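PDB 1VR0: probable 2-phosphosulfolactate phosphatase from Clostridium acetobutylicum, which probably catalyses the magnesium-dependent hydrolysis of (2R)-O-phospho-3-sulfolactate to (2R)-3-sulfolactate and phosphate. Local coordinates for residues G74-L86 / G90-E102. Numbering follows the deposited sequence.
With 3SL ((2R)-3-sulfolactic acid), chain E.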
ATOM      1  N   GLY A  74      33.483 -14.978  16.254  1.00 39.60           N
ATOM      2  CA  GLY A  74      34.947 -15.195  16.123  1.00 39.43           C
ATOM      3  C   GLY A  74      35.581 -14.792  14.797  1.00 38.98           C
ATOM      4  O   GLY A  74      35.066 -13.944  14.105  1.00 38.71           O
ATOM      5  N   LYS A  75      36.700 -15.433  14.464  1.00 39.36           N
ATOM      6  CA  LYS A  75      37.543 -15.170  13.254  1.00 39.54           C
ATOM      7  C   LYS A  75      36.802 -15.135  11.921  1.00 39.67           C
ATOM      8  O   LYS A  75      37.189 -14.423  10.995  1.00 39.38           O
ATOM      9  CB  LYS A  75      38.624 -16.273  13.129  1.00 39.64           C
ATOM     10  CG  LYS A  75      40.034 -15.870  13.570  1.00 40.53           C
ATOM     11  CD  LYS A  75      40.936 -17.072  13.959  1.00 40.20           C
ATOM     12  CE  LYS A  75      41.983 -16.669  15.030  1.00 40.09           C
ATOM     13  NZ  LYS A  75      42.680 -17.859  15.597  1.00 40.63           N
ATOM     14  N   ASP A  76      35.740 -15.934  11.830  1.00 40.25           N
ATOM     15  CA  ASP A  76      35.007 -16.142  10.573  1.00 40.68           C
ATOM     16  C   ASP A  76      33.903 -15.134  10.291  1.00 40.51           C
ATOM     17  O   ASP A  76      33.173 -15.299   9.301  1.00 40.48           O
ATOM     18  CB  ASP A  76      34.354 -17.546  10.564  1.00 41.26           C
ATOM     19  CG  ASP A  76      35.362 -18.651  10.447  1.00 41.83           C
ATOM     20  OD1 ASP A  76      36.231 -18.560   9.532  1.00 42.29           O
ATOM     21  OD2 ASP A  76      35.289 -19.580  11.289  1.00 42.70           O
ATOM     22  N   ALA A  77      33.763 -14.139  11.172  1.00 40.25           N
ATOM     23  CA  ALA A  77      32.717 -13.130  11.068  1.00 39.76           C
ATOM     24  C   ALA A  77      33.190 -11.984  10.219  1.00 39.47           C
ATOM     25  O   ALA A  77      34.330 -11.605  10.322  1.00 40.00           O
ATOM     26  CB  ALA A  77      32.354 -12.614  12.446  1.00 39.65           C
ATOM     27  N   ILE A  78      32.315 -11.443   9.384  1.00 39.32           N
ATOM     28  CA  ILE A  78      32.571 -10.205   8.669  1.00 39.16           C
ATOM     29  C   ILE A  78      31.394  -9.228   8.847  1.00 39.44           C
ATOM     30  O   ILE A  78      30.257  -9.648   9.088  1.00 39.26           O
ATOM     31  CB  ILE A  78      32.828 -10.458   7.165  1.00 39.14           C
ATOM     32  CG1 ILE A  78      31.677 -11.236   6.516  1.00 39.43           C
ATOM     33  CG2 ILE A  78      34.130 -11.235   6.962  1.00 38.78           C
ATOM     34  CD1 ILE A  78      31.864 -11.454   5.016  1.00 39.38           C
ATOM     35  N   LEU A  79      31.679  -7.932   8.719  1.00 39.46           N
ATOM     36  CA  LEU A  79      30.687  -6.863   8.917  1.00 39.32           C
ATOM     37  C   LEU A  79      30.315  -6.184   7.601  1.00 39.23           C
ATOM     38  O   LEU A  79      31.161  -5.594   6.938  1.00 39.23           O
ATOM     39  CB  LEU A  79      31.256  -5.797   9.866  1.00 39.23           C
ATOM     40  CG  LEU A  79      31.309  -6.135  11.353  1.00 38.57           C
ATOM     41  CD1 LEU A  79      32.159  -5.145  12.082  1.00 37.56           C
ATOM     42  CD2 LEU A  79      29.913  -6.156  11.953  1.00 38.33           C
ATOM     43  N   GLY A  80      29.043  -6.233   7.251  1.00 39.66           N
ATOM     44  CA  GLY A  80      28.534  -5.515   6.070  1.00 39.80           C
ATOM     45  C   GLY A  80      27.178  -4.851   6.267  1.00 39.62           C
ATOM     46  O   GLY A  80      26.580  -4.951   7.326  1.00 38.90           O
ATOM     47  N   GLY A  81      26.708  -4.182   5.217  1.00 40.27           N
ATOM     48  CA  GLY A  81      25.449  -3.412   5.225  1.00 40.38           C
ATOM     49  C   GLY A  81      25.661  -1.949   4.900  1.00 40.39           C
ATOM     50  O   GLY A  81      26.625  -1.573   4.252  1.00 39.86           O
ATOM     51  N   GLU A  82      24.749  -1.106   5.365  1.00 41.01           N
ATOM     52  CA  GLU A  82      24.843   0.346   5.090  1.00 41.16           C
ATOM     53  C   GLU A  82      23.971   1.213   5.973  1.00 41.14           C
ATOM     54  O   GLU A  82      22.983   0.749   6.560  1.00 40.79           O
ATOM     55  CB  GLU A  82      24.463   0.645   3.636  1.00 40.83           C
ATOM     56  CG  GLU A  82      23.136   0.034   3.194  1.00 40.92           C
ATOM     57  CD  GLU A  82      21.859   0.734   3.748  1.00 40.77           C
ATOM     58  OE1 GLU A  82      21.877   1.923   4.118  1.00 43.10           O
ATOM     59  OE2 GLU A  82      20.795   0.093   3.796  1.00 39.94           O
ATOM     60  N   ARG A  83      24.340   2.486   6.013  1.00 41.15           N
ATOM     61  CA  ARG A  83      23.438   3.553   6.416  1.00 41.20           C
ATOM     62  C   ARG A  83      23.406   4.618   5.313  1.00 41.24           C
ATOM     63  O   ARG A  83      24.451   5.063   4.820  1.00 41.39           O
ATOM     64  CB  ARG A  83      23.870   4.147   7.749  1.00 41.27           C
ATOM     65  CG  ARG A  83      23.647   3.228   8.938  1.00 41.95           C
ATOM     66  CD  ARG A  83      22.176   2.857   9.126  1.00 42.88           C
ATOM     67  NE  ARG A  83      21.984   2.105  10.365  1.00 44.23           N
ATOM     68  CZ  ARG A  83      21.733   0.795  10.459  1.00 44.00           C
ATOM     69  NH1 ARG A  83      21.628   0.012   9.377  1.00 44.05           N
ATOM     70  NH2 ARG A  83      21.582   0.267  11.671  1.00 43.43           N
ATOM     71  N   LYS A  84      22.194   4.997   4.915  1.00 41.43           N
ATOM     72  CA  LYS A  84      21.974   5.942   3.813  1.00 41.47           C
ATOM     73  C   LYS A  84      22.643   5.430   2.519  1.00 41.28           C
ATOM     74  O   LYS A  84      23.096   6.221   1.681  1.00 41.73           O
ATOM     75  CB  LYS A  84      22.502   7.339   4.181  1.00 41.60           C
ATOM     76  CG  LYS A  84      21.778   8.033   5.342  1.00 42.20           C
ATOM     77  CD  LYS A  84      22.433   9.396   5.675  1.00 41.67           C
ATOM     78  CE  LYS A  84      21.420  10.455   6.170  1.00 42.81           C
ATOM     79  NZ  LYS A  84      21.984  11.885   6.142  1.00 42.43           N
ATOM     80  N   GLY A  85      22.739   4.112   2.379  1.00 40.47           N
ATOM     81  CA  GLY A  85      23.376   3.498   1.229  1.00 40.07           C
ATOM     82  C   GLY A  85      24.887   3.428   1.268  1.00 40.10           C
ATOM     83  O   GLY A  85      25.467   2.785   0.404  1.00 40.15           O
ATOM     84  N   LEU A  86      25.519   4.075   2.260  1.00 39.77           N
ATOM     85  CA  LEU A  86      26.975   4.137   2.382  1.00 39.26           C
ATOM     86  C   LEU A  86      27.546   3.050   3.318  1.00 39.18           C
ATOM     87  O   LEU A  86      26.872   2.563   4.226  1.00 39.02           O
ATOM     88  CB  LEU A  86      27.389   5.495   2.923  1.00 39.00           C
ATOM     89  CG  LEU A  86      27.095   6.722   2.053  1.00 39.67           C
ATOM     90  CD1 LEU A  86      27.341   8.001   2.862  1.00 39.19           C
ATOM     91  CD2 LEU A  86      27.948   6.735   0.777  1.00 39.17           C
ATOM     92  N   GLY A  90      34.272   1.406   9.999  1.00 39.95           N
ATOM     93  CA  GLY A  90      34.759   0.206  10.688  1.00 39.60           C
ATOM     94  C   GLY A  90      34.246  -1.137  10.158  1.00 39.84           C
ATOM     95  O   GLY A  90      34.660  -2.184  10.659  1.00 40.01           O
ATOM     96  N   PHE A  91      33.340  -1.132   9.176  1.00 39.64           N
ATOM     97  CA  PHE A  91      32.810  -2.388   8.608  1.00 39.50           C
ATOM     98  C   PHE A  91      33.743  -2.903   7.527  1.00 39.28           C
ATOM     99  O   PHE A  91      34.618  -2.184   7.067  1.00 39.08           O
ATOM    100  CB  PHE A  91      31.382  -2.204   8.029  1.00 39.69           C
ATOM    101  CG  PHE A  91      30.270  -2.327   9.047  1.00 38.95           C
ATOM    102  CD1 PHE A  91      30.451  -1.949  10.375  1.00 39.87           C
ATOM    103  CD2 PHE A  91      29.048  -2.816   8.672  1.00 39.45           C
ATOM    104  CE1 PHE A  91      29.422  -2.068  11.306  1.00 39.43           C
ATOM    105  CE2 PHE A  91      28.003  -2.948   9.607  1.00 40.44           C
ATOM    106  CZ  PHE A  91      28.203  -2.572  10.924  1.00 40.28           C
ATOM    107  N   ASP A  92      33.540  -4.151   7.124  1.00 39.17           N
ATOM    108  CA  ASP A  92      34.395  -4.794   6.131  1.00 39.09           C
ATOM    109  C   ASP A  92      33.882  -4.519   4.725  1.00 39.60           C
ATOM    110  O   ASP A  92      34.666  -4.251   3.813  1.00 39.38           O
ATOM    111  CB  ASP A  92      34.471  -6.302   6.411  1.00 38.57           C
ATOM    112  CG  ASP A  92      35.088  -6.603   7.760  1.00 37.55           C
ATOM    113  OD1 ASP A  92      36.191  -6.093   8.015  1.00 38.62           O
ATOM    114  OD2 ASP A  92      34.481  -7.310   8.584  1.00 34.04           O
ATOM    115  N   PHE A  93      32.565  -4.577   4.563  1.00 39.81           N
ATOM    116  CA  PHE A  93      31.950  -4.370   3.281  1.00 40.17           C
ATOM    117  C   PHE A  93      30.740  -3.483   3.406  1.00 40.29           C
ATOM    118  O   PHE A  93      30.264  -3.162   4.500  1.00 40.27           O
ATOM    119  CB  PHE A  93      31.587  -5.717   2.652  1.00 41.04           C
ATOM    120  CG  PHE A  93      32.764  -6.598   2.480  1.00 42.13           C
ATOM    121  CD1 PHE A  93      33.760  -6.261   1.540  1.00 44.20           C
ATOM    122  CD2 PHE A  93      32.949  -7.701   3.295  1.00 42.99           C
ATOM    123  CE1 PHE A  93      34.939  -7.038   1.392  1.00 42.56           C
ATOM    124  CE2 PHE A  93      34.108  -8.480   3.170  1.00 44.29           C
ATOM    125  CZ  PHE A  93      35.116  -8.134   2.198  1.00 42.77           C
ATOM    126  N   SER A  94      30.256  -3.086   2.244  1.00 40.24           N
ATOM    127  CA  SER A  94      29.158  -2.161   2.124  1.00 39.93           C
ATOM    128  C   SER A  94      27.951  -3.003   1.795  1.00 39.62           C
ATOM    129  O   SER A  94      27.873  -4.125   2.285  1.00 39.49           O
ATOM    130  CB  SER A  94      29.540  -1.117   1.074  1.00 39.62           C
ATOM    131  OG  SER A  94      28.432  -0.623   0.408  1.00 40.91           O
ATOM    132  N   ASN A  95      27.004  -2.478   1.023  1.00 39.71           N
ATOM    133  CA  ASN A  95      25.788  -3.225   0.682  1.00 40.15           C
ATOM    134  C   ASN A  95      25.634  -3.464  -0.835  1.00 39.94           C
ATOM    135  O   ASN A  95      24.535  -3.599  -1.357  1.00 39.61           O
ATOM    136  CB  ASN A  95      24.539  -2.555   1.290  1.00 40.27           C
ATOM    137  CG  ASN A  95      23.454  -3.545   1.546  1.00 40.99           C
ATOM    138  OD1 ASN A  95      23.714  -4.581   2.140  1.00 47.25           O
ATOM    139  ND2 ASN A  95      22.256  -3.288   1.061  1.00 40.39           N
ATOM    140  N   SER A  96      26.771  -3.558  -1.511  1.00 40.13           N
ATOM    141  CA  SER A  96      26.811  -3.919  -2.919  1.00 40.03           C
ATOM    142  C   SER A  96      26.934  -5.412  -3.033  1.00 40.13           C
ATOM    143  O   SER A  96      27.854  -5.968  -2.492  1.00 39.92           O
ATOM    144  CB  SER A  96      28.025  -3.306  -3.595  1.00 39.33           C
ATOM    145  OG  SER A  96      28.182  -3.924  -4.846  1.00 37.67           O
ATOM    146  N   PRO A  97      26.019  -6.066  -3.752  1.00 40.90           N
ATOM    147  CA  PRO A  97      26.162  -7.507  -3.965  1.00 41.80           C
ATOM    148  C   PRO A  97      27.477  -7.958  -4.604  1.00 42.38           C
ATOM    149  O   PRO A  97      27.923  -9.065  -4.284  1.00 42.61           O
ATOM    150  CB  PRO A  97      24.973  -7.858  -4.876  1.00 41.36           C
ATOM    151  CG  PRO A  97      24.014  -6.827  -4.671  1.00 40.87           C
ATOM    152  CD  PRO A  97      24.795  -5.555  -4.376  1.00 40.70           C
HETATM  153  N   MSE A  98      28.116  -7.130  -5.440  1.00 43.17           N
HETATM  154  CA  MSE A  98      29.376  -7.532  -6.102  1.00 44.32           C
HETATM  155  C   MSE A  98      30.540  -7.756  -5.203  1.00 43.52           C
HETATM  156  O   MSE A  98      31.461  -8.459  -5.584  1.00 43.46           O
HETATM  157  CB  MSE A  98      29.853  -6.535  -7.147  1.00 46.20           C
HETATM  158  CG  MSE A  98      29.369  -6.920  -8.522  1.00 53.69           C
HETATM  159 SE   MSE A  98      27.486  -6.417  -8.612  1.00 73.95          SE
HETATM  160  CE  MSE A  98      27.898  -4.451  -9.208  1.00 68.70           C
ATOM    161  N   GLU A  99      30.543  -7.127  -4.042  1.00 42.93           N
ATOM    162  CA  GLU A  99      31.679  -7.259  -3.163  1.00 42.99           C
ATOM    163  C   GLU A  99      31.645  -8.548  -2.330  1.00 41.98           C
ATOM    164  O   GLU A  99      32.664  -8.919  -1.740  1.00 42.47           O
ATOM    165  CB  GLU A  99      31.919  -5.968  -2.360  1.00 43.19           C
ATOM    166  CG  GLU A  99      30.946  -5.587  -1.272  1.00 44.57           C
ATOM    167  CD  GLU A  99      30.998  -4.067  -0.954  1.00 44.77           C
ATOM    168  OE1 GLU A  99      32.087  -3.493  -0.751  1.00 45.56           O
ATOM    169  OE2 GLU A  99      29.921  -3.434  -0.909  1.00 51.55           O
ATOM    170  N   TYR A 100      30.524  -9.277  -2.383  1.00 40.94           N
ATOM    171  CA  TYR A 100      30.371 -10.549  -1.682  1.00 40.00           C
ATOM    172  C   TYR A 100      30.638 -11.719  -2.600  1.00 39.50           C
ATOM    173  O   TYR A 100      29.792 -12.613  -2.770  1.00 38.83           O
ATOM    174  CB  TYR A 100      28.983 -10.652  -1.037  1.00 39.92           C
ATOM    175  CG  TYR A 100      28.757  -9.558  -0.039  1.00 39.97           C
ATOM    176  CD1 TYR A 100      29.136  -9.730   1.286  1.00 39.64           C
ATOM    177  CD2 TYR A 100      28.204  -8.320  -0.422  1.00 38.63           C
ATOM    178  CE1 TYR A 100      28.950  -8.715   2.229  1.00 40.36           C
ATOM    179  CE2 TYR A 100      28.028  -7.302   0.507  1.00 38.86           C
ATOM    180  CZ  TYR A 100      28.405  -7.512   1.840  1.00 40.05           C
ATOM    181  OH  TYR A 100      28.284  -6.534   2.800  1.00 39.72           O
ATOM    182  N   THR A 101      31.836 -11.708  -3.171  1.00 39.48           N
ATOM    183  CA  THR A 101      32.327 -12.800  -4.005  1.00 39.38           C
ATOM    184  C   THR A 101      32.617 -14.033  -3.171  1.00 39.93           C
ATOM    185  O   THR A 101      32.826 -13.934  -1.960  1.00 40.00           O
ATOM    186  CB  THR A 101      33.655 -12.423  -4.736  1.00 39.12           C
ATOM    187  OG1 THR A 101      34.734 -12.279  -3.791  1.00 39.14           O
ATOM    188  CG2 THR A 101      33.504 -11.176  -5.519  1.00 37.76           C
ATOM    189  N   GLU A 102      32.676 -15.188  -3.831  1.00 40.84           N
ATOM    190  CA  GLU A 102      32.960 -16.467  -3.166  1.00 41.33           C
ATOM    191  C   GLU A 102      34.287 -16.452  -2.391  1.00 41.36           C
ATOM    192  O   GLU A 102      34.403 -17.000  -1.293  1.00 41.33           O
ATOM    193  CB  GLU A 102      32.940 -17.618  -4.190  1.00 41.08           C
ATOM    194  CG  GLU A 102      32.931 -19.015  -3.532  1.00 42.32           C
ATOM    195  CD  GLU A 102      33.351 -20.109  -4.477  1.00 43.28           C
ATOM    196  OE1 GLU A 102      32.983 -19.965  -5.653  1.00 46.93           O
ATOM    197  OE2 GLU A 102      34.026 -21.092  -4.055  1.00 44.29           O
TER
HETATM  198  O11 3SL E 300      18.911   4.404   1.420  1.00 73.89           O
HETATM  199  C1  3SL E 300      19.665   3.747   0.676  1.00 73.32           C
HETATM  200  O12 3SL E 300      20.222   4.185  -0.362  1.00 73.24           O
HETATM  201  C2  3SL E 300      19.905   2.339   1.075  1.00 73.16           C
HETATM  202  O2  3SL E 300      18.660   1.818   1.533  1.00 70.38           O
HETATM  203  C3  3SL E 300      20.462   1.609  -0.130  1.00 75.28           C
HETATM  204  S   3SL E 300      20.535  -0.032   0.121  1.00 78.91           S
HETATM  205  O3S 3SL E 300      21.913  -0.420   0.472  1.00 79.24           O
HETATM  206  O1S 3SL E 300      19.440  -0.576   0.994  1.00 77.80           O
HETATM  207  O2S 3SL E 300      20.387  -0.675  -1.190  1.00 82.36           O
HETATM  208  O   HOH W   1      28.931  -1.141   5.750  1.00 33.50           O
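Leu79 O accepts two backbone hydrogen bonds, from Asp92 N at 2.8 Å and from Phe93 N at 2.9 Å, and Gly81 N donates one to Ser94 O, as residues 91-95 run alongside strand 77-81 in the same direction. A water bridges Gly81 O and Phe93 O.

The carboxylate of Asp92 turns back to the strand. Its OD2 accepts a hydrogen bond from Leu79 N at 2.9 Å, on the anti side, so both polar backbone atoms of Leu79 are held. Leu79 lays its CB over one face of the Phe91 ring, 3.9 Å from the centroid, and its CD1 and CD2 reach the same ring. The ring edge meets Gly80 O. The Tyr100 hydroxyl, which bonds Ser94 O, comes to 3.4 Å from Gly80 CA, on the side where a CB would stand.

At the pocket end, Glu82 CG packs on Asn95 CB at 3.5 Å. With CG roughly anti to the backbone N (chi1 -152°), the Asn95 amide is directed to the ligand, and ND2 donates to sulfonate O3S of 3SL at 2.9 Å. Glu82 OE1 accepts from Gly85 N, from above the carboxylate plane, and also bonds Thr115 OG1.

The loop thus covers the edge of a three-stranded parallel sheet, whose strand 109-113 pairs with 77-81. Beyond the strand end, Glu82, Lys84, Gly85 and Asn95 line the sulfolactate pocket of this ComB-family phosphatase.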